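Side-chain contacts in phosphate transporter (Thermotoga maritima MSB8, PDB 6L85), which probably imports phosphate across the membrane together with sodium ions, as related SLC20 carriers do in humans: residues B[153-156]-B[157-161]; B[164-167]-B[168-171]; B[222-225]-B[226-229]. All coordinates share one frame; numbering follows the deposited sequence.

In the fold
All three contacts are local, between residues close in sequence, and lie at one end of the transporter, where helices end or begin. Contact 1 is partly buried in the last turns of helix 129-162, and its inward side chains are apolar. Contacts 2 and 3 lie on the surface. Contact 2 starts helix 167-194 with the N-cap Asn166, and contact 3 joins the last turn of helix 199-224 to the loop after it. Contact 1 packs on contact 2 where Val161 and Ser160 meet Pro167 and Ser170. Contact 2 reaches contact 3 through Lys168, whose NZ bonds Lys228 O, and through Ile225, which packs on Lys168 and Ser171. Contacts 1 and 3 do not touch.

Contact 1. Residues B[153-156]-B[157-161]; sequences MFKL and ISLSV
Leu156 O is gripped by two donors from one residue. Ser160 N reaches it at 2.9 Å and Ser160 OG at 2.8 Å. The two come from opposite faces of the carbonyl plane. The hydroxyl gets there because OG sits between the backbone N and the carbonyl carbon (chi1 70°), folded back along the helix. With an alanine in its place, Leu156 O would probably keep the backbone bond but lose the second donor, and the turn would be less firmly held. The other bonds are routine for an alpha helix. Ile157 N bonds Met153 O, Ser158 N bonds Phe154 O and Leu159 N bonds Lys155 O. Ser158 OG lies over one face of the Phe154 ring, 4.3 Å from CE2. On the inner side, Ile157 CG1 packs on Met153 CG at 4.4 Å. Ile157 CG1 also lies 3.1 Å from Met153 O, since it stands beside its own backbone N (chi1 -58°). Phe178 of helix 167-194 touches Met153, Leu156 and Ile157, and Phe239 of helix 231-258 also touches Ile157. Outward, Lys155 CD meets Leu159 CD1 loosely at 4.4 Å. The helix thus sets apolar side chains against its neighbours, while the Ser160 hydroxyl near its end is turned back onto its own main chain.

Contact 2. Residues B[164-167]-B[168-171]; sequences TKNP and KKSS
The amide of Asn166 turns one face to Lys169. Lys169 CB sits over this face, 3.5 Å from Asn166 CG, and Lys169 CD lies over the same face, 3.4 Å from ND2. The two side chains cross at about a right angle. This is an N-cap: Asn166 stands just before helix 167-194. Its OD1 accepts a weak bond from Lys169 N at 3.4 Å, nearly straight at the hydrogen (173°). The donor stands high above the amide plane, on the face that Lys169 CB covers, and meets OD1 from over that face. A water donates to OD1 at 2.6 Å from the other side of the amide plane, tilted well out of it. The same water accepts from Lys168 N, so Asn166 serves two N-H groups of the first turn, one directly and one through water. With CG anti to the backbone N (chi1 -173°), the amide swings forward over the start of the helix. Pro167, which has no N-H to satisfy, fills the next position and packs on Val231. The main chain closes the turn with bonds from Ser170 N to Asn166 O and from Ser171 N to Pro167 O. Below the cap, Ser170 OG donates to Thr164 OG1 at 3.0 Å. Thr164 OG1 in turn bonds Val161 O, which ties the loop back to helix 129-162. Lys168 leads away from the cap, and its NZ bonds Lys228 O. One turn further in, the Ser171 hydroxyl folds back and donates to Lys168 O at 2.7 Å.

Contact 3. Residues B[222-225]-B[226-229]; sequences RKLI and NEKK
Glu227 lies back over Leu224. Its CB is 3.5 Å from Leu224 O, and CG keeps the same distance from that oxygen. CG also approaches Leu224 CD1. The carboxylate carbon CD comes next, 3.9 Å from the same methyl. At the tip, OE2 lies close to Leu224 CD1, at 3.2 Å. This is a contact of a methyl with a carboxylate oxygen, and the two side chains cross obliquely. Glu227 CG stands anti to its own carbonyl carbon (chi1 -64°), which keeps the chain near the turn. Leu224 also packs on Asn237 and Arg241 of helix 231-258.

Asn226 turns the other way, back along the helix. Its CB sits near Lys223 O, and ND2 comes within 3.3 Å of Arg222 O, but the angle is too poor for a hydrogen bond. OD1 faces the methyl CG2 of Ile225 at 3.7 Å. Ile225 is buried and packs on Val238, Lys168 and Ser171. It therefore joins the turn to helices 231-258 and 167-194.

Two backbone bonds shape the chain. Asn226 N bonds Lys223 O at 3.2 Å, and Glu227 N bonds Leu224 O at 3.0 Å. Both donors stand well above the carbonyl planes, about 50° out, and each bond spans three residues. Bonds of this span, with a type I beta turn from Leu224 to Glu227, are typical of a chain leaving a helix for a loop, here the one toward helix 231-258.

Contact 1. Residues B[153-156]-B[157-161]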
# COMPACT_ATOMS: atom_id res chain seq x y z
N MET B 153 -23.38 9.74 9.94
CA MET B 153 -22.85 9.71 8.59
C MET B 153 -23.96 9.51 7.56
O MET B 153 -23.93 10.12 6.49
CB MET B 153 -21.79 8.62 8.46
CG MET B 153 -21.31 8.43 7.04
SD MET B 153 -19.85 7.38 6.95
CE MET B 153 -19.69 7.27 5.17
N PHE B 154 -24.93 8.65 7.86
CA PHE B 154 -26.04 8.49 6.92
C PHE B 154 -26.82 9.79 6.78
O PHE B 154 -27.26 10.15 5.67
CB PHE B 154 -26.96 7.36 7.34
CG PHE B 154 -27.81 6.88 6.21
CD1 PHE B 154 -27.22 6.29 5.08
CD2 PHE B 154 -29.19 7.06 6.22
CE1 PHE B 154 -28.00 5.87 4.00
CE2 PHE B 154 -29.98 6.64 5.16
CZ PHE B 154 -29.38 6.04 4.04
N LYS B 155 -26.97 10.53 7.89
CA LYS B 155 -27.55 11.88 7.80
C LYS B 155 -26.72 12.81 6.93
O LYS B 155 -27.27 13.59 6.15
CB LYS B 155 -27.70 12.46 9.22
CG LYS B 155 -27.92 13.98 9.31
CD LYS B 155 -26.63 14.83 9.28
CE LYS B 155 -26.02 14.88 10.66
NZ LYS B 155 -24.84 15.77 10.73
N LEU B 156 -25.40 12.75 7.07
CA LEU B 156 -24.52 13.54 6.20
C LEU B 156 -24.73 13.20 4.73
O LEU B 156 -24.69 14.08 3.86
CB LEU B 156 -23.05 13.30 6.53
CG LEU B 156 -22.32 14.38 7.32
CD1 LEU B 156 -22.90 14.39 8.70
CD2 LEU B 156 -20.79 14.15 7.34
N ILE B 157 -24.86 11.90 4.43
CA ILE B 157 -25.06 11.47 3.05
C ILE B 157 -26.37 12.05 2.50
O ILE B 157 -26.41 12.62 1.40
CB ILE B 157 -25.05 9.93 2.96
CG1 ILE B 157 -23.74 9.33 3.51
CG2 ILE B 157 -25.37 9.47 1.55
CD1 ILE B 157 -22.55 9.57 2.65
N SER B 158 -27.45 11.91 3.27
CA SER B 158 -28.75 12.46 2.86
C SER B 158 -28.65 13.96 2.61
O SER B 158 -29.03 14.45 1.54
CB SER B 158 -29.80 12.16 3.93
OG SER B 158 -29.93 10.76 4.09
N LEU B 159 -28.11 14.69 3.58
CA LEU B 159 -27.95 16.14 3.48
C LEU B 159 -27.11 16.54 2.27
O LEU B 159 -27.47 17.47 1.54
CB LEU B 159 -27.30 16.62 4.78
CG LEU B 159 -26.99 18.08 5.09
CD1 LEU B 159 -27.16 18.23 6.57
CD2 LEU B 159 -25.57 18.47 4.70
N SER B 160 -25.98 15.86 2.04
CA SER B 160 -25.03 16.32 1.04
C SER B 160 -25.23 15.66 -0.31
O SER B 160 -24.72 16.18 -1.31
CB SER B 160 -23.60 16.06 1.53
OG SER B 160 -23.30 14.67 1.55
N VAL B 161 -25.96 14.55 -0.38
CA VAL B 161 -26.21 13.92 -1.68
C VAL B 161 -27.70 13.94 -2.04
O VAL B 161 -28.10 14.60 -3.00
CB VAL B 161 -25.66 12.47 -1.70
CG1 VAL B 161 -25.88 11.83 -3.07
CG2 VAL B 161 -24.19 12.48 -1.35

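Contact 2. Residues B[164-167]-B[168-171]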
# COMPACT_ATOMS: atom_id res chain seq x y z
N THR B 164 -30.32 17.29 -2.33
CA THR B 164 -29.69 18.38 -3.08
C THR B 164 -30.34 18.47 -4.46
O THR B 164 -31.00 17.54 -4.92
CB THR B 164 -28.16 18.19 -3.25
OG1 THR B 164 -27.89 17.04 -4.06
CG2 THR B 164 -27.45 18.03 -1.91
N LYS B 165 -30.12 19.61 -5.12
CA LYS B 165 -30.71 19.87 -6.43
C LYS B 165 -30.23 18.92 -7.52
O LYS B 165 -30.92 18.74 -8.52
CB LYS B 165 -30.39 21.31 -6.88
CG LYS B 165 -31.04 22.39 -6.01
CD LYS B 165 -30.57 23.77 -6.42
CE LYS B 165 -29.97 24.51 -5.24
NZ LYS B 165 -30.86 24.41 -4.04
N ASN B 166 -29.04 18.34 -7.36
CA ASN B 166 -28.42 17.53 -8.41
C ASN B 166 -27.62 16.40 -7.76
O ASN B 166 -26.38 16.45 -7.68
CB ASN B 166 -27.52 18.41 -9.29
CG ASN B 166 -26.99 17.67 -10.49
OD1 ASN B 166 -27.07 16.44 -10.58
ND2 ASN B 166 -26.46 18.42 -11.45
N PRO B 167 -28.31 15.36 -7.28
CA PRO B 167 -27.61 14.33 -6.48
C PRO B 167 -26.47 13.62 -7.20
O PRO B 167 -25.52 13.21 -6.53
CB PRO B 167 -28.74 13.36 -6.10
CG PRO B 167 -30.00 14.24 -6.13
CD PRO B 167 -29.77 15.13 -7.33
N LYS B 168 -26.53 13.47 -8.53
CA LYS B 168 -25.40 12.88 -9.25
C LYS B 168 -24.13 13.71 -9.05
O LYS B 168 -23.07 13.18 -8.66
CB LYS B 168 -25.74 12.81 -10.74
CG LYS B 168 -26.71 11.74 -11.13
CD LYS B 168 -27.01 11.86 -12.62
CE LYS B 168 -27.86 10.72 -13.11
NZ LYS B 168 -27.51 10.39 -14.52
N LYS B 169 -24.23 15.01 -9.34
CA LYS B 169 -23.14 15.95 -9.12
C LYS B 169 -22.66 15.92 -7.68
O LYS B 169 -21.46 16.01 -7.41
CB LYS B 169 -23.60 17.36 -9.50
CG LYS B 169 -22.55 18.31 -10.05
CD LYS B 169 -23.24 19.44 -10.82
CE LYS B 169 -22.35 20.68 -10.99
NZ LYS B 169 -22.37 21.58 -9.80
N SER B 170 -23.60 15.80 -6.73
CA SER B 170 -23.24 15.81 -5.32
C SER B 170 -22.47 14.54 -4.93
O SER B 170 -21.56 14.60 -4.09
CB SER B 170 -24.49 15.95 -4.45
OG SER B 170 -24.89 17.30 -4.36
N SER B 171 -22.87 13.39 -5.49
CA SER B 171 -22.20 12.14 -5.16
C SER B 171 -20.77 12.17 -5.66
O SER B 171 -19.85 11.68 -4.99
CB SER B 171 -22.97 10.97 -5.77
OG SER B 171 -22.80 10.94 -7.18
O HOH W 1 -28.76 14.51 -10.41

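Contact 3. Residues B[222-225]-B[226-229]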
# COMPACT_ATOMS: atom_id res chain seq x y z
N ARG B 222 -17.18 10.51 -11.50
CA ARG B 222 -17.71 11.23 -12.66
C ARG B 222 -18.00 10.26 -13.80
O ARG B 222 -19.04 10.35 -14.45
CB ARG B 222 -16.72 12.28 -13.15
CG ARG B 222 -16.75 13.57 -12.39
CD ARG B 222 -15.65 14.48 -12.91
NE ARG B 222 -16.08 15.28 -14.06
CZ ARG B 222 -15.82 14.99 -15.33
NH1 ARG B 222 -15.12 13.90 -15.64
NH2 ARG B 222 -16.26 15.79 -16.29
N LYS B 223 -17.08 9.33 -14.06
CA LYS B 223 -17.34 8.32 -15.08
C LYS B 223 -18.56 7.47 -14.71
O LYS B 223 -19.51 7.35 -15.49
CB LYS B 223 -16.11 7.45 -15.28
CG LYS B 223 -16.15 6.59 -16.50
CD LYS B 223 -15.27 7.18 -17.59
CE LYS B 223 -15.78 6.80 -18.96
NZ LYS B 223 -15.18 7.71 -19.98
N LEU B 224 -18.55 6.88 -13.51
CA LEU B 224 -19.57 5.89 -13.13
C LEU B 224 -20.97 6.49 -13.12
O LEU B 224 -21.95 5.82 -13.47
CB LEU B 224 -19.24 5.33 -11.75
CG LEU B 224 -19.68 3.92 -11.40
CD1 LEU B 224 -19.66 3.05 -12.64
CD2 LEU B 224 -18.72 3.38 -10.35
N ILE B 225 -21.09 7.74 -12.69
CA ILE B 225 -22.38 8.37 -12.50
C ILE B 225 -23.14 8.54 -13.81
O ILE B 225 -24.35 8.78 -13.78
CB ILE B 225 -22.15 9.72 -11.78
CG1 ILE B 225 -23.37 10.12 -10.96
CG2 ILE B 225 -21.75 10.80 -12.77
CD1 ILE B 225 -23.84 9.06 -10.00
N ASN B 226 -22.46 8.36 -14.94
CA ASN B 226 -23.04 8.48 -16.28
C ASN B 226 -23.58 7.16 -16.82
O ASN B 226 -24.09 7.15 -17.94
CB ASN B 226 -21.99 9.01 -17.27
CG ASN B 226 -21.56 10.43 -16.98
OD1 ASN B 226 -22.30 11.20 -16.36
ND2 ASN B 226 -20.35 10.79 -17.42
N GLU B 227 -23.47 6.06 -16.08
CA GLU B 227 -23.91 4.77 -16.62
C GLU B 227 -25.41 4.55 -16.48
O GLU B 227 -25.97 3.70 -17.18
CB GLU B 227 -23.17 3.62 -15.94
CG GLU B 227 -21.67 3.61 -16.19
CD GLU B 227 -21.09 2.21 -16.19
OE1 GLU B 227 -21.71 1.30 -16.79
OE2 GLU B 227 -20.00 2.02 -15.60
N LYS B 228 -26.08 5.26 -15.57
CA LYS B 228 -27.51 5.12 -15.37
C LYS B 228 -28.19 6.46 -15.59
O LYS B 228 -27.62 7.51 -15.25
CB LYS B 228 -27.83 4.58 -13.98
CG LYS B 228 -27.03 3.35 -13.58
CD LYS B 228 -27.59 2.09 -14.23
CE LYS B 228 -27.12 0.83 -13.50
NZ LYS B 228 -27.48 -0.41 -14.27
N LYS B 229 -29.39 6.43 -16.16
CA LYS B 229 -30.14 7.66 -16.42
C LYS B 229 -30.84 8.17 -15.17
O LYS B 229 -30.74 9.35 -14.83
CB LYS B 229 -31.15 7.43 -17.55
CG LYS B 229 -30.54 6.99 -18.88
CD LYS B 229 -31.59 7.00 -20.00
CE LYS B 229 -30.97 6.72 -21.37
NZ LYS B 229 -30.51 5.29 -21.51